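Local coordinates for protein glycosyl hydrolase, family 38 (Enterococcus faecalis, PDB 5KBP) that probably hydrolyses alpha-mannosidic linkages in mannose-containing glycans as a family 38 glycoside hydrolase, at residues E101-R105 and T832-R836; G153-G158 and Y168-Y172; L32-D37 and D63-R68; A460-R464 and T514-E518. One frame throughout, in Å; residues are numbered along the deposited sequence.

How the contacts relate
Contact 3 (32-37 with 63-68) closes first along the chain, and contact 1 opens after it; contacts 2 and 4 are both nested inside the 726-residue loop that contact 1 closes. Contacts 2 and 3 lie wholly in the N-terminal family 38 domain, yet their centres are about 38 Å apart. Contact 1 joins helix 100-117 of that domain to strand 829-836 of the C-terminal beta sandwich, its centre about 12 Å from that of the chain. Contact 4 belongs to the beta-rich C-terminal part, its centre about 65 Å from that of contact 2 and 63 Å from that of contact 3. Contact 1 alone joins parts far apart in sequence; the others close shorter loops, and contact 3 also meets the second subunit.

Contact 1: E101-R105 and T832-R836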
loop_
_atom_site.group_PDB
_atom_site.type_symbol
_atom_site.label_atom_id
_atom_site.label_comp_id
_atom_site.label_asym_id
_atom_site.label_seq_id
_atom_site.Cartn_x
_atom_site.Cartn_y
_atom_site.Cartn_z
ATOM N N GLU A 101 -1.896 2.477 24.627
ATOM C CA GLU A 101 -3.056 1.663 24.284
ATOM C C GLU A 101 -2.718 0.632 23.216
ATOM O O GLU A 101 -3.222 -0.495 23.260
ATOM C CB GLU A 101 -4.208 2.554 23.825
ATOM C CG GLU A 101 -4.934 3.248 24.961
ATOM C CD GLU A 101 -5.641 2.268 25.876
ATOM O OE1 GLU A 101 -6.182 1.261 25.369
ATOM O OE2 GLU A 101 -5.653 2.500 27.102
ATOM N N SER A 102 -1.869 0.995 22.250
ATOM C CA SER A 102 -1.502 0.051 21.197
ATOM C C SER A 102 -0.843 -1.196 21.775
ATOM O O SER A 102 -1.031 -2.303 21.255
ATOM C CB SER A 102 -0.576 0.723 20.185
ATOM O OG SER A 102 -1.262 1.731 19.466
ATOM N N ASN A 103 -0.068 -1.038 22.849
ATOM C CA ASN A 103 0.486 -2.200 23.535
ATOM C C ASN A 103 -0.616 -3.057 24.139
ATOM O O ASN A 103 -0.528 -4.290 24.132
ATOM C CB ASN A 103 1.470 -1.751 24.614
ATOM C CG ASN A 103 2.786 -1.273 24.036
ATOM O OD1 ASN A 103 3.590 -2.074 23.559
ATOM N ND2 ASN A 103 3.018 0.033 24.084
ATOM N N VAL A 104 -1.664 -2.422 24.668
ATOM C CA VAL A 104 -2.770 -3.167 25.261
ATOM C C VAL A 104 -3.629 -3.811 24.179
ATOM O O VAL A 104 -4.049 -4.967 24.311
ATOM C CB VAL A 104 -3.595 -2.244 26.178
ATOM C CG1 VAL A 104 -4.962 -2.845 26.460
ATOM C CG2 VAL A 104 -2.846 -1.984 27.480
ATOM N N ARG A 105 -3.899 -3.084 23.088
ATOM C CA ARG A 105 -4.678 -3.664 21.998
ATOM C C ARG A 105 -3.970 -4.862 21.384
ATOM O O ARG A 105 -4.627 -5.780 20.881
ATOM C CB ARG A 105 -4.957 -2.616 20.921
ATOM C CG ARG A 105 -5.554 -1.320 21.439
ATOM C CD ARG A 105 -6.728 -1.566 22.372
ATOM N NE ARG A 105 -7.179 -0.336 23.014
ATOM C CZ ARG A 105 -8.095 0.481 22.506
ATOM N NH1 ARG A 105 -8.445 1.580 23.159
ATOM N NH2 ARG A 105 -8.665 0.197 21.343
ATOM N N THR A 832 -6.477 7.439 28.813
ATOM C CA THR A 832 -6.006 6.897 27.546
ATOM C C THR A 832 -7.064 6.192 26.711
ATOM O O THR A 832 -6.851 6.031 25.505
ATOM C CB THR A 832 -4.849 5.911 27.782
ATOM O OG1 THR A 832 -5.298 4.835 28.614
ATOM C CG2 THR A 832 -3.679 6.612 28.454
ATOM N N ALA A 833 -8.182 5.762 27.295
ATOM C CA ALA A 833 -9.143 4.973 26.536
ATOM C C ALA A 833 -10.562 5.227 27.019
ATOM O O ALA A 833 -10.823 5.264 28.225
ATOM C CB ALA A 833 -8.829 3.475 26.633
ATOM N N VAL A 834 -11.470 5.407 26.061
ATOM C CA VAL A 834 -12.912 5.351 26.281
ATOM C C VAL A 834 -13.498 4.609 25.086
ATOM O O VAL A 834 -13.498 5.135 23.967
ATOM C CB VAL A 834 -13.559 6.738 26.426
ATOM C CG1 VAL A 834 -15.076 6.629 26.311
ATOM C CG2 VAL A 834 -13.184 7.361 27.756
ATOM N N LYS A 835 -13.974 3.391 25.310
ATOM C CA LYS A 835 -14.529 2.571 24.237
ATOM C C LYS A 835 -15.530 1.603 24.858
ATOM O O LYS A 835 -15.952 1.784 26.005
ATOM C CB LYS A 835 -13.401 1.863 23.464
ATOM C CG LYS A 835 -12.680 0.780 24.248
ATOM C CD LYS A 835 -11.578 0.141 23.420
ATOM C CE LYS A 835 -11.032 -1.105 24.092
ATOM N NZ LYS A 835 -12.057 -2.184 24.158
ATOM N N ARG A 836 -15.915 0.573 24.109
ATOM C CA ARG A 836 -16.900 -0.389 24.579
ATOM C C ARG A 836 -16.442 -1.810 24.281
ATOM O O ARG A 836 -15.707 -2.059 23.322
ATOM C CB ARG A 836 -18.277 -0.124 23.950
ATOM C CG ARG A 836 -18.889 1.195 24.397
ATOM C CD ARG A 836 -20.311 1.380 23.904
ATOM N NE ARG A 836 -20.890 2.603 24.450
ATOM C CZ ARG A 836 -21.586 2.662 25.581
ATOM N NH1 ARG A 836 -21.802 1.562 26.289
ATOM N NH2 ARG A 836 -22.070 3.824 26.002
#
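Glu101 OE2 accepts a 2.8 Å hydrogen bond from Thr832 OG1, while the other oxygen of the carboxylate, Glu101 OE1, is gripped side-on by two nitrogens of Arg105. Thr832 OG1 arrives on the anti side of OE2, 15° out of the carboxylate plane. Within the helix, Arg105 NE lies 3.0 Å from Glu101 OE1 in a salt bridge, nearly along the C-O axis, and Arg105 NH1 adds a second bond to OE1 from above the carboxylate plane. Arg846 forms a further salt bridge to OE1, and the Tyr693 hydroxyl bonds to OE2, so this buried carboxylate is heavily engaged and its negative charge is probably stabilised.

Bends at chi2 in both Glu101 and Arg105 fold the two chains together. Ala833 CB packs 3.4 Å from Glu101 OE2, and Lys835 CE lies 3.7 Å above the centre of the Arg105 guanidinium. The two long chains slide past each other in opposite directions; Glu874 pairs with the Lys835 amine and Glu322 with Arg105 NH2. Thr832 and Ala833 both face Arg846 in a classic beta bulge. Here helix 100-117 meets edge strand 829-836 of the C-terminal sandwich, beside strand 843-849 and helix 304-332.

Contact 2: G153-G158 and Y168-Y172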
loop_
_atom_site.group_PDB
_atom_site.type_symbol
_atom_site.label_atom_id
_atom_site.label_comp_id
_atom_site.label_asym_id
_atom_site.label_seq_id
_atom_site.Cartn_x
_atom_site.Cartn_y
_atom_site.Cartn_z
ATOM N N GLY A 153 18.351 -6.126 27.423
ATOM C CA GLY A 153 18.161 -5.266 28.572
ATOM C C GLY A 153 18.902 -5.715 29.818
ATOM O O GLY A 153 19.217 -4.878 30.673
ATOM N N VAL A 154 19.181 -7.011 29.944
ATOM C CA VAL A 154 19.819 -7.571 31.130
ATOM C C VAL A 154 21.038 -8.376 30.700
ATOM O O VAL A 154 21.027 -9.024 29.647
ATOM C CB VAL A 154 18.838 -8.448 31.940
ATOM C CG1 VAL A 154 19.486 -8.938 33.228
ATOM C CG2 VAL A 154 17.566 -7.676 32.249
ATOM N N LYS A 155 22.094 -8.330 31.516
ATOM C CA LYS A 155 23.345 -9.025 31.251
ATOM C C LYS A 155 23.540 -10.158 32.244
ATOM O O LYS A 155 23.468 -9.926 33.459
ATOM C CB LYS A 155 24.525 -8.049 31.336
ATOM C CG LYS A 155 25.892 -8.704 31.279
ATOM C CD LYS A 155 26.995 -7.674 31.471
ATOM C CE LYS A 155 28.367 -8.325 31.537
ATOM N NZ LYS A 155 28.704 -9.052 30.283
ATOM N N PRO A 156 23.777 -11.385 31.780
ATOM C CA PRO A 156 24.014 -12.498 32.707
ATOM C C PRO A 156 25.467 -12.582 33.145
ATOM O O PRO A 156 26.396 -12.314 32.381
ATOM C CB PRO A 156 23.618 -13.722 31.871
ATOM C CG PRO A 156 23.955 -13.320 30.473
ATOM C CD PRO A 156 23.696 -11.837 30.380
ATOM N N ILE A 157 25.662 -12.968 34.405
ATOM C CA ILE A 157 26.996 -13.021 34.998
ATOM C C ILE A 157 27.369 -14.462 35.326
ATOM O O ILE A 157 28.291 -15.026 34.726
ATOM C CB ILE A 157 27.081 -12.126 36.248
ATOM C CG1 ILE A 157 26.820 -10.665 35.871
ATOM C CG2 ILE A 157 28.438 -12.272 36.918
ATOM C CD1 ILE A 157 27.809 -10.107 34.868
ATOM N N GLY A 158 26.666 -15.065 36.283
ATOM C CA GLY A 158 26.933 -16.443 36.647
ATOM C C GLY A 158 27.165 -16.654 38.129
ATOM O O GLY A 158 26.450 -16.087 38.961
ATOM N N TYR A 168 21.314 -3.960 36.540
ATOM C CA TYR A 168 20.794 -4.658 35.366
ATOM C C TYR A 168 21.642 -5.871 35.006
ATOM O O TYR A 168 21.892 -6.144 33.828
ATOM C CB TYR A 168 20.689 -3.700 34.185
ATOM C CG TYR A 168 19.861 -2.474 34.490
ATOM C CD1 TYR A 168 18.475 -2.538 34.518
ATOM C CD2 TYR A 168 20.466 -1.253 34.757
ATOM C CE1 TYR A 168 17.714 -1.421 34.800
ATOM C CE2 TYR A 168 19.712 -0.129 35.039
ATOM C CZ TYR A 168 18.336 -0.219 35.060
ATOM O OH TYR A 168 17.582 0.896 35.341
ATOM N N SER A 169 22.098 -6.613 36.011
ATOM C CA SER A 169 22.844 -7.846 35.810
ATOM C C SER A 169 22.272 -8.916 36.725
ATOM O O SER A 169 22.024 -8.659 37.907
ATOM C CB SER A 169 24.339 -7.647 36.087
ATOM O OG SER A 169 24.918 -6.759 35.148
ATOM N N SER A 170 22.057 -10.108 36.177
ATOM C CA SER A 170 21.507 -11.228 36.926
ATOM C C SER A 170 22.497 -12.383 36.928
ATOM O O SER A 170 23.112 -12.689 35.901
ATOM C CB SER A 170 20.170 -11.687 36.335
ATOM O OG SER A 170 19.653 -12.799 37.046
ATOM N N GLN A 171 22.650 -13.018 38.091
ATOM C CA GLN A 171 23.500 -14.199 38.177
ATOM C C GLN A 171 22.940 -15.349 37.353
ATOM O O GLN A 171 23.697 -16.219 36.907
ATOM C CB GLN A 171 23.659 -14.633 39.634
ATOM C CG GLN A 171 24.514 -13.711 40.480
ATOM C CD GLN A 171 24.614 -14.180 41.918
ATOM O OE1 GLN A 171 23.667 -14.743 42.466
ATOM N NE2 GLN A 171 25.769 -13.956 42.534
ATOM N N TYR A 172 21.628 -15.371 37.138
ATOM C CA TYR A 172 20.968 -16.495 36.496
ATOM C C TYR A 172 20.147 -16.021 35.305
ATOM O O TYR A 172 19.838 -14.835 35.164
ATOM C CB TYR A 172 20.061 -17.245 37.482
ATOM C CG TYR A 172 20.709 -17.525 38.818
ATOM C CD1 TYR A 172 21.606 -18.575 38.970
ATOM C CD2 TYR A 172 20.420 -16.744 39.929
ATOM C CE1 TYR A 172 22.199 -18.837 40.191
ATOM C CE2 TYR A 172 21.009 -16.997 41.153
ATOM C CZ TYR A 172 21.897 -18.045 41.278
ATOM O OH TYR A 172 22.485 -18.302 42.496
#
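Lys155 and Ser169 are bridged in parallel register, with Pro156 and Ser170 following, and three backbone bonds define the ladder. Lys155 N donates to Tyr168 O at 3.2 Å, with an angle of 165° at the hydrogen. Ser170 N returns a bond to Lys155 O at 3.1 Å, and Ile157 N gives one to Ser170 O at 3.0 Å. Both strands therefore donate and accept, as in a parallel pair. Two CA-H...O contacts reinforce it: Ser169 CA lies against Lys155 O, and Pro156 CA against Ser170 O. Beyond the ladder, Gly158 CA makes a similar contact with Gln171 O.

Small side-chain contacts form the next shell. Val154 CG1, swung opposite its own backbone N (chi1 -176°), comes 3.7 Å from Tyr168 O and near Ser170 CB. Ile157 CG1 touches Ser169 CB at 3.9 Å, on the face that Lys155 and Ser169 share. At the far end Gln171 CB packs 3.2 Å from Gly158 O.

What positions these groups lies partly within residues 170-172 themselves: Ser170 OG donates to Tyr172 O at 2.8 Å as the chain leaves the strand. Val154 and Ser170 both touch Met175 of strand 174-178, and the Tyr172 hydroxyl bonds to Asp277. This two-stranded parallel sheet is a surface element of the N-terminal family 38 domain. Its cross-strand bonds are all made by main-chain atoms, which implies that the pairing rests on peptide N-H...O=C hydrogen bonds, while the side chains add mainly van der Waals contact.

Contact 3: L32-D37 and D63-R68; sequences LIELVD and DYLQVR. With SO4 (sulfate ion), chain C.
The Tyr64 ring carries Val36 CG1 on one face, 3.4 Å from its centroid and only 5° off the ring normal, a CH-pi contact made over the centre. At the edge, in the ring plane, sits Asp37 OD1. The Asp37 carboxylate stands steeply against the ring, and its OD1 accepts from Tyr64 OH in a bond modelled as very short, whose exact length is doubtful. A second flat group, the Arg68 guanidinium, also meets Asp37 at its edge, with the two planes 84° apart. Arg68 NH1 reaches Asp37 OD1 at 2.9 Å in a salt bridge whose hydrogen bond is weak, so OD1 is shared by a phenol and a guanidinium.

With CG opposite the backbone N (chi1 176°), Tyr64 lays its ring beside helix 25-45. Both segments belong to the N-terminal domain of glycoside hydrolase family 38; here residues 63-68 pack against helix 25-45. Ile33 packs between them: its CD1 lies 3.8 Å from Tyr64 CD1 and 3.9 Å from Val67 CB, while its CG2 rests 3.7 Å from Arg68 CD. Leu32 CD2 extends the apolar contact to Asp63 CB, and Asp63 itself is paired with Arg19.

Toward the second subunit, Arg68 NE makes a salt bridge to Asp338 of that chain. Arg68 NH2 holds a sulfate ion, probably from the crystallisation liquor, donating to its O2 at 3.0 Å and more weakly to O1; Lys71 binds the same ion.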
loop_
_atom_site.group_PDB
_atom_site.type_symbol
_atom_site.label_atom_id
_atom_site.label_comp_id
_atom_site.label_asym_id
_atom_site.label_seq_id
_atom_site.Cartn_x
_atom_site.Cartn_y
_atom_site.Cartn_z
ATOM N N LEU A 32 7.085 -17.577 4.649
ATOM C CA LEU A 32 6.275 -17.981 5.793
ATOM C C LEU A 32 5.363 -19.145 5.430
ATOM O O LEU A 32 5.101 -20.019 6.263
ATOM C CB LEU A 32 5.457 -16.795 6.304
ATOM C CG LEU A 32 4.626 -17.043 7.563
ATOM C CD1 LEU A 32 5.530 -17.330 8.750
ATOM C CD2 LEU A 32 3.702 -15.867 7.860
ATOM N N ILE A 33 4.872 -19.172 4.188
ATOM C CA ILE A 33 4.023 -20.274 3.746
ATOM C C ILE A 33 4.809 -21.578 3.749
ATOM O O ILE A 33 4.300 -22.625 4.165
ATOM C CB ILE A 33 3.436 -19.972 2.355
ATOM C CG1 ILE A 33 2.786 -18.587 2.341
ATOM C CG2 ILE A 33 2.428 -21.041 1.958
ATOM C CD1 ILE A 33 1.661 -18.431 3.334
ATOM N N GLU A 34 6.060 -21.532 3.284
ATOM C CA GLU A 34 6.899 -22.726 3.292
ATOM C C GLU A 34 7.148 -23.216 4.714
ATOM O O GLU A 34 7.127 -24.425 4.975
ATOM C CB GLU A 34 8.225 -22.442 2.588
ATOM C CG GLU A 34 8.101 -22.214 1.089
ATOM C CD GLU A 34 9.430 -21.890 0.436
ATOM O OE1 GLU A 34 10.399 -21.593 1.167
ATOM O OE2 GLU A 34 9.506 -21.929 -0.809
ATOM N N LEU A 35 7.380 -22.289 5.647
ATOM C CA LEU A 35 7.659 -22.675 7.026
ATOM C C LEU A 35 6.462 -23.380 7.655
ATOM O O LEU A 35 6.597 -24.474 8.216
ATOM C CB LEU A 35 8.047 -21.445 7.846
ATOM C CG LEU A 35 8.172 -21.666 9.355
ATOM C CD1 LEU A 35 9.322 -22.604 9.672
ATOM C CD2 LEU A 35 8.344 -20.343 10.081
ATOM N N VAL A 36 5.279 -22.766 7.567
ATOM C CA VAL A 36 4.094 -23.351 8.189
ATOM C C VAL A 36 3.703 -24.654 7.500
ATOM O O VAL A 36 3.223 -25.587 8.156
ATOM C CB VAL A 36 2.939 -22.333 8.189
ATOM C CG1 VAL A 36 1.671 -22.949 8.773
ATOM C CG2 VAL A 36 3.335 -21.088 8.970
ATOM N N ASP A 37 3.903 -24.749 6.183
ATOM C CA ASP A 37 3.654 -26.013 5.493
ATOM C C ASP A 37 4.513 -27.130 6.072
ATOM O O ASP A 37 4.036 -28.255 6.263
ATOM C CB ASP A 37 3.918 -25.869 3.994
ATOM C CG ASP A 37 2.818 -25.118 3.274
ATOM O OD1 ASP A 37 1.709 -24.996 3.835
ATOM O OD2 ASP A 37 3.061 -24.657 2.139
ATOM N N ASP A 63 -1.801 -14.646 8.265
ATOM C CA ASP A 63 -1.014 -14.474 7.049
ATOM C C ASP A 63 -0.898 -15.773 6.264
ATOM O O ASP A 63 -0.772 -15.742 5.036
ATOM C CB ASP A 63 0.376 -13.939 7.393
ATOM C CG ASP A 63 0.332 -12.558 8.019
ATOM O OD1 ASP A 63 -0.642 -11.820 7.765
ATOM O OD2 ASP A 63 1.276 -12.209 8.760
ATOM N N TYR A 64 -0.939 -16.916 6.950
ATOM C CA TYR A 64 -0.839 -18.199 6.266
ATOM C C TYR A 64 -2.147 -18.570 5.578
ATOM O O TYR A 64 -2.137 -19.083 4.454
ATOM C CB TYR A 64 -0.432 -19.289 7.260
ATOM C CG TYR A 64 -0.380 -20.686 6.676
ATOM C CD1 TYR A 64 0.670 -21.079 5.855
ATOM C CD2 TYR A 64 -1.373 -21.615 6.957
ATOM C CE1 TYR A 64 0.725 -22.358 5.326
ATOM C CE2 TYR A 64 -1.327 -22.897 6.431
ATOM C CZ TYR A 64 -0.276 -23.262 5.616
ATOM O OH TYR A 64 -0.224 -24.534 5.091
ATOM N N LEU A 65 -3.280 -18.310 6.232
ATOM C CA LEU A 65 -4.568 -18.725 5.694
ATOM C C LEU A 65 -5.081 -17.810 4.592
ATOM O O LEU A 65 -5.964 -18.218 3.831
ATOM C CB LEU A 65 -5.605 -18.810 6.815
ATOM C CG LEU A 65 -5.395 -19.964 7.793
ATOM C CD1 LEU A 65 -6.589 -20.087 8.713
ATOM C CD2 LEU A 65 -5.159 -21.263 7.042
ATOM N N GLN A 66 -4.559 -16.587 4.480
ATOM C CA GLN A 66 -4.979 -15.738 3.372
ATOM C C GLN A 66 -4.379 -16.194 2.048
ATOM O O GLN A 66 -4.902 -15.833 0.988
ATOM C CB GLN A 66 -4.626 -14.273 3.646
ATOM C CG GLN A 66 -3.150 -13.930 3.559
ATOM C CD GLN A 66 -2.922 -12.436 3.436
ATOM O OE1 GLN A 66 -3.797 -11.700 2.977
ATOM N NE2 GLN A 66 -1.747 -11.979 3.849
ATOM N N VAL A 67 -3.305 -16.981 2.090
ATOM C CA VAL A 67 -2.754 -17.592 0.882
ATOM C C VAL A 67 -3.267 -19.014 0.695
ATOM O O VAL A 67 -3.538 -19.437 -0.432
ATOM C CB VAL A 67 -1.214 -17.558 0.923
ATOM C CG1 VAL A 67 -0.638 -18.129 -0.363
ATOM C CG2 VAL A 67 -0.726 -16.145 1.130
ATOM N N ARG A 68 -3.414 -19.772 1.785
ATOM C CA ARG A 68 -3.878 -21.157 1.744
ATOM C C ARG A 68 -5.118 -21.303 2.622
ATOM O O ARG A 68 -5.056 -21.885 3.714
ATOM C CB ARG A 68 -2.784 -22.120 2.201
ATOM C CG ARG A 68 -1.426 -21.874 1.573
ATOM C CD ARG A 68 -0.595 -23.142 1.594
ATOM N NE ARG A 68 -1.176 -24.162 0.728
ATOM C CZ ARG A 68 -0.776 -25.428 0.687
ATOM N NH1 ARG A 68 0.210 -25.841 1.471
ATOM N NH2 ARG A 68 -1.365 -26.283 -0.136
HETATM S S SO4 C . -0.483 -29.681 0.479
HETATM O O1 SO4 C . -1.838 -29.322 0.888
HETATM O O2 SO4 C . -0.119 -28.933 -0.721
HETATM O O3 SO4 C . -0.428 -31.111 0.193
HETATM O O4 SO4 C . 0.452 -29.363 1.555
#

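Contact 4: A460-R464 and T514-E518; sequences AVASR and TKAFE
Ser463 N donates to Lys515 O at 2.8 Å, nearly straight at 165° and almost in line with the carbonyl, where the two segments run 75° apart end to end. The contact lies at the surface, where antiparallel sheets of C-terminal domain 1 of family 38 meet: it joins the break between the weakly bonded strand pieces 460-461 and 463-464 to the loop that follows strand 503-511. Strand 460-461 pairs with 451-454, whereas 463-475 pairs with 483-499, so the loop crosses where the chain passes from one sheet to the other. Lys515 O also receives a CA-H...O contact from Ala462 CA at 3.2 Å, so the neighbouring residues Ala462 and Ser463 both meet one carbonyl.

Two side chains of the loop flank this bond. Lys515 runs out with its CG opposite the backbone N (chi1 -179°), which lays its aliphatic part along the first strand: CD lies 3.5 Å from Ala460 O and 4.0 Å from Ala460 CB. The chain bends only at its last torsion. Phe517 turns its ring back toward the strand, with Ser463 N 3.9 Å above one face, offset toward the rim. Around the ring, CD1 touches Ala462 CB at 3.8 Å, CZ meets Ser463 CA at 3.5 Å, and CE2 approaches Arg464 CB.

Outside the pair, Phe517 also touches Ser495 of strand 483-499, and the Arg464 guanidinium is engaged by Glu493. Asp450 accepts from Thr514 N. By contrast, Thr514 OG1, buried by the contact, has no hydrogen-bonding partner in the model, and its nearest oxygen across the pair is Ser463 O at 3.7 Å.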
loop_
_atom_site.group_PDB
_atom_site.type_symbol
_atom_site.label_atom_id
_atom_site.label_comp_id
_atom_site.label_asym_id
_atom_site.label_seq_id
_atom_site.Cartn_x
_atom_site.Cartn_y
_atom_site.Cartn_z
ATOM N N ALA A 460 -24.625 36.150 23.165
ATOM C CA ALA A 460 -23.602 36.207 22.132
ATOM C C ALA A 460 -22.253 35.766 22.681
ATOM O O ALA A 460 -21.845 36.166 23.775
ATOM C CB ALA A 460 -23.501 37.621 21.565
ATOM N N VAL A 461 -21.558 34.932 21.911
ATOM C CA VAL A 461 -20.227 34.448 22.259
ATOM C C VAL A 461 -19.203 35.192 21.416
ATOM O O VAL A 461 -19.408 35.405 20.214
ATOM C CB VAL A 461 -20.117 32.925 22.048
ATOM C CG1 VAL A 461 -18.758 32.415 22.509
ATOM C CG2 VAL A 461 -21.241 32.208 22.780
ATOM N N ALA A 462 -18.103 35.598 22.045
ATOM C CA ALA A 462 -17.056 36.315 21.333
ATOM C C ALA A 462 -16.430 35.426 20.265
ATOM O O ALA A 462 -16.139 34.250 20.503
ATOM C CB ALA A 462 -15.984 36.800 22.309
ATOM N N SER A 463 -16.225 35.993 19.079
ATOM C CA SER A 463 -15.690 35.235 17.957
ATOM C C SER A 463 -15.078 36.203 16.951
ATOM O O SER A 463 -15.068 37.421 17.151
ATOM C CB SER A 463 -16.775 34.376 17.303
ATOM O OG SER A 463 -17.712 35.184 16.612
ATOM N N ARG A 464 -14.566 35.639 15.858
ATOM C CA ARG A 464 -13.988 36.415 14.769
ATOM C C ARG A 464 -14.139 35.621 13.483
ATOM O O ARG A 464 -13.821 34.429 13.449
ATOM C CB ARG A 464 -12.510 36.732 15.030
ATOM C CG ARG A 464 -11.845 37.540 13.925
ATOM C CD ARG A 464 -10.387 37.839 14.245
ATOM N NE ARG A 464 -9.551 36.641 14.201
ATOM C CZ ARG A 464 -8.864 36.250 13.133
ATOM N NH1 ARG A 464 -8.910 36.964 12.016
ATOM N NH2 ARG A 464 -8.128 35.148 13.180
ATOM N N THR A 514 -20.988 40.919 14.921
ATOM C CA THR A 514 -20.102 39.964 15.573
ATOM C C THR A 514 -19.547 40.546 16.868
ATOM O O THR A 514 -19.224 41.734 16.950
ATOM C CB THR A 514 -18.957 39.569 14.638
ATOM O OG1 THR A 514 -18.005 38.771 15.352
ATOM C CG2 THR A 514 -18.266 40.804 14.076
ATOM N N LYS A 515 -19.447 39.696 17.886
ATOM C CA LYS A 515 -18.905 40.089 19.182
ATOM C C LYS A 515 -17.400 39.847 19.161
ATOM O O LYS A 515 -16.948 38.698 19.186
ATOM C CB LYS A 515 -19.584 39.311 20.305
ATOM C CG LYS A 515 -19.100 39.665 21.700
ATOM C CD LYS A 515 -19.902 38.920 22.756
ATOM C CE LYS A 515 -19.228 38.991 24.117
ATOM N NZ LYS A 515 -19.026 40.393 24.575
ATOM N N ALA A 516 -16.628 40.927 19.104
ATOM C CA ALA A 516 -15.184 40.818 18.966
ATOM C C ALA A 516 -14.531 40.494 20.304
ATOM O O ALA A 516 -15.066 40.799 21.373
ATOM C CB ALA A 516 -14.600 42.114 18.405
ATOM N N PHE A 517 -13.361 39.861 20.232
ATOM C CA PHE A 517 -12.587 39.594 21.437
ATOM C C PHE A 517 -12.096 40.904 22.043
ATOM O O PHE A 517 -11.639 41.804 21.334
ATOM C CB PHE A 517 -11.397 38.685 21.122
ATOM C CG PHE A 517 -11.782 37.357 20.528
ATOM C CD1 PHE A 517 -12.370 36.375 21.308
ATOM C CD2 PHE A 517 -11.540 37.087 19.190
ATOM C CE1 PHE A 517 -12.719 35.152 20.763
ATOM C CE2 PHE A 517 -11.887 35.868 18.639
ATOM C CZ PHE A 517 -12.477 34.898 19.428
ATOM N N GLU A 518 -12.198 41.008 23.363
ATOM C CA GLU A 518 -11.771 42.194 24.087
ATOM C C GLU A 518 -10.480 41.913 24.844
ATOM O O GLU A 518 -10.159 40.767 25.171
ATOM C CB GLU A 518 -12.859 42.668 25.058
#